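Local coordinates for protein succinate dehydrogenase subunit B (Mycolicibacterium smegmatis MC2 51, PDB 6LUM) that probably carries electrons through its three iron-sulfur clusters from the flavoprotein subunit toward the membrane quinone as succinate is oxidised, at residues G83-L95 with Q112-P124. Residues are numbered along the deposited sequence; the frame is centred on the assembly and turned at random.
Sequences GSDAMRINGVNRL and QLTITIEPIRGLP. With FES (Fe2/s2 (inorganic) cluster), chain B.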
# COMPACT_ATOMS: atom_id res chain seq x y z
N GLY J 83 -21.37 -25.24 -11.60
CA GLY J 83 -20.08 -25.51 -12.19
C GLY J 83 -19.20 -26.43 -11.38
O GLY J 83 -17.99 -26.22 -11.33
N SER J 84 -19.77 -27.44 -10.75
CA SER J 84 -18.99 -28.24 -9.82
C SER J 84 -18.45 -29.50 -10.46
O SER J 84 -17.46 -30.06 -9.98
CB SER J 84 -19.81 -28.56 -8.59
OG SER J 84 -20.94 -29.31 -8.92
N ASP J 85 -19.03 -29.96 -11.56
CA ASP J 85 -18.63 -31.25 -12.11
C ASP J 85 -17.93 -31.13 -13.45
O ASP J 85 -18.26 -31.86 -14.39
CB ASP J 85 -19.83 -32.15 -12.28
CG ASP J 85 -20.93 -31.45 -12.93
OD1 ASP J 85 -20.78 -30.25 -13.14
OD2 ASP J 85 -21.95 -32.08 -13.22
N ALA J 86 -16.97 -30.22 -13.57
CA ALA J 86 -16.13 -30.20 -14.75
C ALA J 86 -15.32 -31.48 -14.82
O ALA J 86 -14.67 -31.88 -13.85
CB ALA J 86 -15.20 -29.00 -14.70
N MET J 87 -15.36 -32.14 -15.98
CA MET J 87 -14.62 -33.36 -16.22
C MET J 87 -14.08 -33.33 -17.63
O MET J 87 -14.46 -32.49 -18.44
CB MET J 87 -15.50 -34.60 -16.04
CG MET J 87 -15.73 -35.01 -14.62
SD MET J 87 -17.26 -35.90 -14.43
CE MET J 87 -17.50 -35.70 -12.68
N ARG J 88 -13.17 -34.25 -17.91
CA ARG J 88 -12.70 -34.52 -19.26
C ARG J 88 -13.43 -35.75 -19.76
O ARG J 88 -13.18 -36.86 -19.29
CB ARG J 88 -11.20 -34.77 -19.27
CG ARG J 88 -10.37 -33.64 -19.73
CD ARG J 88 -8.99 -34.12 -19.98
NE ARG J 88 -8.38 -34.62 -18.76
CZ ARG J 88 -7.23 -35.27 -18.73
NH1 ARG J 88 -6.58 -35.50 -19.86
NH2 ARG J 88 -6.72 -35.69 -17.58
N ILE J 89 -14.32 -35.55 -20.72
CA ILE J 89 -15.16 -36.61 -21.25
C ILE J 89 -14.86 -36.72 -22.73
O ILE J 89 -15.26 -35.85 -23.51
CB ILE J 89 -16.64 -36.32 -21.02
CG1 ILE J 89 -16.91 -36.17 -19.53
CG2 ILE J 89 -17.48 -37.41 -21.62
CD1 ILE J 89 -17.97 -35.18 -19.21
N ASN J 90 -14.15 -37.78 -23.11
CA ASN J 90 -13.76 -38.01 -24.50
C ASN J 90 -12.81 -36.92 -25.00
O ASN J 90 -12.95 -36.41 -26.10
CB ASN J 90 -14.98 -38.13 -25.41
CG ASN J 90 -15.62 -39.48 -25.35
OD1 ASN J 90 -16.83 -39.61 -25.48
ND2 ASN J 90 -14.81 -40.50 -25.16
N GLY J 91 -11.85 -36.58 -24.17
CA GLY J 91 -10.89 -35.55 -24.52
C GLY J 91 -11.18 -34.14 -24.05
O GLY J 91 -10.32 -33.52 -23.44
N VAL J 92 -12.37 -33.65 -24.30
CA VAL J 92 -12.74 -32.26 -24.02
C VAL J 92 -13.32 -32.13 -22.62
O VAL J 92 -13.90 -33.07 -22.08
CB VAL J 92 -13.73 -31.76 -25.07
CG1 VAL J 92 -13.09 -31.70 -26.40
CG2 VAL J 92 -14.89 -32.69 -25.15
N ASN J 93 -13.20 -30.93 -22.05
CA ASN J 93 -13.85 -30.59 -20.79
C ASN J 93 -15.33 -30.36 -21.00
O ASN J 93 -15.73 -29.72 -21.97
CB ASN J 93 -13.22 -29.32 -20.22
CG ASN J 93 -11.86 -29.56 -19.67
OD1 ASN J 93 -11.28 -30.59 -19.87
ND2 ASN J 93 -11.34 -28.58 -18.97
N ARG J 94 -16.18 -30.86 -20.09
CA ARG J 94 -17.60 -30.83 -20.44
C ARG J 94 -18.62 -30.40 -19.38
O ARG J 94 -19.69 -29.97 -19.81
CB ARG J 94 -18.04 -32.19 -20.96
CG ARG J 94 -17.57 -32.56 -22.34
CD ARG J 94 -18.12 -31.68 -23.45
NE ARG J 94 -17.15 -30.68 -23.88
CZ ARG J 94 -17.38 -29.74 -24.78
NH1 ARG J 94 -18.56 -29.67 -25.37
NH2 ARG J 94 -16.42 -28.89 -25.12
N LEU J 95 -18.38 -30.47 -18.07
CA LEU J 95 -19.53 -30.39 -17.15
C LEU J 95 -20.51 -31.53 -17.32
O LEU J 95 -21.55 -31.36 -17.95
CB LEU J 95 -20.30 -29.07 -17.24
CG LEU J 95 -20.26 -28.04 -16.12
CD1 LEU J 95 -18.90 -27.57 -15.81
CD2 LEU J 95 -21.08 -26.91 -16.60
N GLN J 112 -20.36 -51.33 -30.00
CA GLN J 112 -20.13 -51.18 -28.57
C GLN J 112 -19.68 -49.75 -28.28
O GLN J 112 -18.56 -49.36 -28.63
CB GLN J 112 -19.09 -52.19 -28.09
CG GLN J 112 -19.06 -52.35 -26.58
CD GLN J 112 -18.35 -53.62 -26.15
OE1 GLN J 112 -17.18 -53.58 -25.77
NE2 GLN J 112 -19.05 -54.74 -26.21
N LEU J 113 -20.55 -48.98 -27.64
CA LEU J 113 -20.26 -47.59 -27.32
C LEU J 113 -19.49 -47.51 -26.01
O LEU J 113 -19.78 -48.24 -25.06
CB LEU J 113 -21.55 -46.78 -27.22
CG LEU J 113 -21.45 -45.32 -26.79
CD1 LEU J 113 -20.35 -44.60 -27.54
CD2 LEU J 113 -22.78 -44.61 -27.00
N THR J 114 -18.50 -46.62 -25.97
CA THR J 114 -17.66 -46.44 -24.80
C THR J 114 -17.43 -44.95 -24.59
O THR J 114 -17.23 -44.22 -25.55
CB THR J 114 -16.32 -47.17 -24.96
OG1 THR J 114 -16.56 -48.57 -25.13
CG2 THR J 114 -15.43 -46.96 -23.75
N ILE J 115 -17.49 -44.52 -23.33
CA ILE J 115 -17.28 -43.13 -22.96
C ILE J 115 -16.11 -43.08 -21.99
O ILE J 115 -15.96 -43.97 -21.14
CB ILE J 115 -18.55 -42.52 -22.34
CG1 ILE J 115 -19.65 -42.53 -23.38
CG2 ILE J 115 -18.30 -41.12 -21.87
CD1 ILE J 115 -20.85 -41.76 -22.99
N THR J 116 -15.27 -42.07 -22.13
CA THR J 116 -14.02 -41.98 -21.40
C THR J 116 -14.07 -40.76 -20.50
O THR J 116 -14.16 -39.63 -20.99
CB THR J 116 -12.85 -41.88 -22.37
OG1 THR J 116 -12.82 -43.05 -23.19
CG2 THR J 116 -11.56 -41.78 -21.62
N ILE J 117 -14.01 -40.98 -19.19
CA ILE J 117 -14.17 -39.92 -18.21
C ILE J 117 -12.90 -39.87 -17.37
O ILE J 117 -12.34 -40.91 -17.04
CB ILE J 117 -15.40 -40.17 -17.32
CG1 ILE J 117 -16.59 -40.54 -18.19
CG2 ILE J 117 -15.76 -38.94 -16.55
CD1 ILE J 117 -17.68 -41.18 -17.46
N GLU J 118 -12.45 -38.66 -17.05
CA GLU J 118 -11.25 -38.50 -16.25
C GLU J 118 -11.17 -37.06 -15.77
O GLU J 118 -11.81 -36.19 -16.35
CB GLU J 118 -10.00 -38.89 -17.06
CG GLU J 118 -9.91 -38.20 -18.38
CD GLU J 118 -8.83 -38.77 -19.24
OE1 GLU J 118 -8.08 -39.63 -18.75
OE2 GLU J 118 -8.77 -38.39 -20.43
N PRO J 119 -10.43 -36.79 -14.70
CA PRO J 119 -10.42 -35.44 -14.15
C PRO J 119 -9.87 -34.42 -15.12
O PRO J 119 -9.23 -34.75 -16.12
CB PRO J 119 -9.51 -35.58 -12.92
CG PRO J 119 -8.77 -36.80 -13.13
CD PRO J 119 -9.67 -37.72 -13.86
N ILE J 120 -10.13 -33.15 -14.82
CA ILE J 120 -9.58 -32.08 -15.64
C ILE J 120 -8.08 -31.99 -15.40
O ILE J 120 -7.57 -32.37 -14.35
CB ILE J 120 -10.29 -30.75 -15.35
CG1 ILE J 120 -10.31 -30.45 -13.86
CG2 ILE J 120 -11.69 -30.79 -15.87
CD1 ILE J 120 -11.10 -29.23 -13.51
N ARG J 121 -7.37 -31.46 -16.39
CA ARG J 121 -5.92 -31.54 -16.43
C ARG J 121 -5.29 -30.22 -16.06
O ARG J 121 -5.49 -29.22 -16.75
CB ARG J 121 -5.47 -31.96 -17.83
CG ARG J 121 -3.99 -31.84 -18.01
CD ARG J 121 -3.56 -32.40 -19.32
NE ARG J 121 -2.17 -32.06 -19.55
CZ ARG J 121 -1.54 -32.24 -20.70
NH1 ARG J 121 -2.19 -32.76 -21.73
NH2 ARG J 121 -0.28 -31.89 -20.82
N GLY J 122 -4.51 -30.21 -14.99
CA GLY J 122 -3.79 -29.02 -14.63
C GLY J 122 -3.79 -28.79 -13.14
O GLY J 122 -2.98 -28.03 -12.61
N LEU J 123 -4.70 -29.46 -12.45
CA LEU J 123 -4.89 -29.31 -11.03
C LEU J 123 -4.61 -30.63 -10.33
O LEU J 123 -4.82 -31.70 -10.91
CB LEU J 123 -6.32 -28.85 -10.71
CG LEU J 123 -6.79 -27.53 -11.30
CD1 LEU J 123 -8.28 -27.45 -11.24
CD2 LEU J 123 -6.21 -26.39 -10.55
N PRO J 124 -4.13 -30.60 -9.09
CA PRO J 124 -3.75 -31.83 -8.38
C PRO J 124 -4.96 -32.71 -8.10
O PRO J 124 -5.91 -32.29 -7.45
CB PRO J 124 -3.12 -31.32 -7.09
CG PRO J 124 -2.79 -29.90 -7.35
CD PRO J 124 -3.80 -29.40 -8.30
FE1 FES B . -23.74 -28.44 -10.91
FE2 FES B . -23.18 -29.89 -13.49
S1 FES B . -24.14 -30.46 -11.61
S2 FES B . -23.03 -27.81 -12.88
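Arg88 grips the carbonyl oxygen of Pro119 side-on, NE 2.8 Å and NH2 3.1 Å from Pro119 O, both bonds near the guanidinium plane, its long chain bent back at chi3 (-62°). Arg121 CB covers the centre of one face of the flat group; over the other, the Glu118 carboxylate stacks with planes 15° apart, a long salt bridge resting on charge alone. A lysine in place of Arg88, with one nitrogen and no flat group, would probably leave Pro119 O at most one bond and the Glu118 carboxylate nothing to stack on. Beneath, Arg88 and Glu118 form an antiparallel hydrogen-bonded pair. Strand 114-118 joins hairpin 88-93 to strand 27-32 in the beta-grasp fold of the plant-type 2Fe-2S ferredoxin domain, one iron of whose cluster is bound by both oxygens of Asp85. Thr19 of subunit C covers Arg88 and Glu118; on the face turned to helix 56-67, branched Ile89 and Ile117 pack under Leu56, and flexible Met87 lays SD 4.0 Å from Ile117 CG2. The hairpin turn is looser: exposed Asn90 bonds through its backbone N to Thr116 O, its amide merely lying across Thr116. Asparagine tolerates the positive phi (64°) well, and the backbone angles of Gly91 call for glycine.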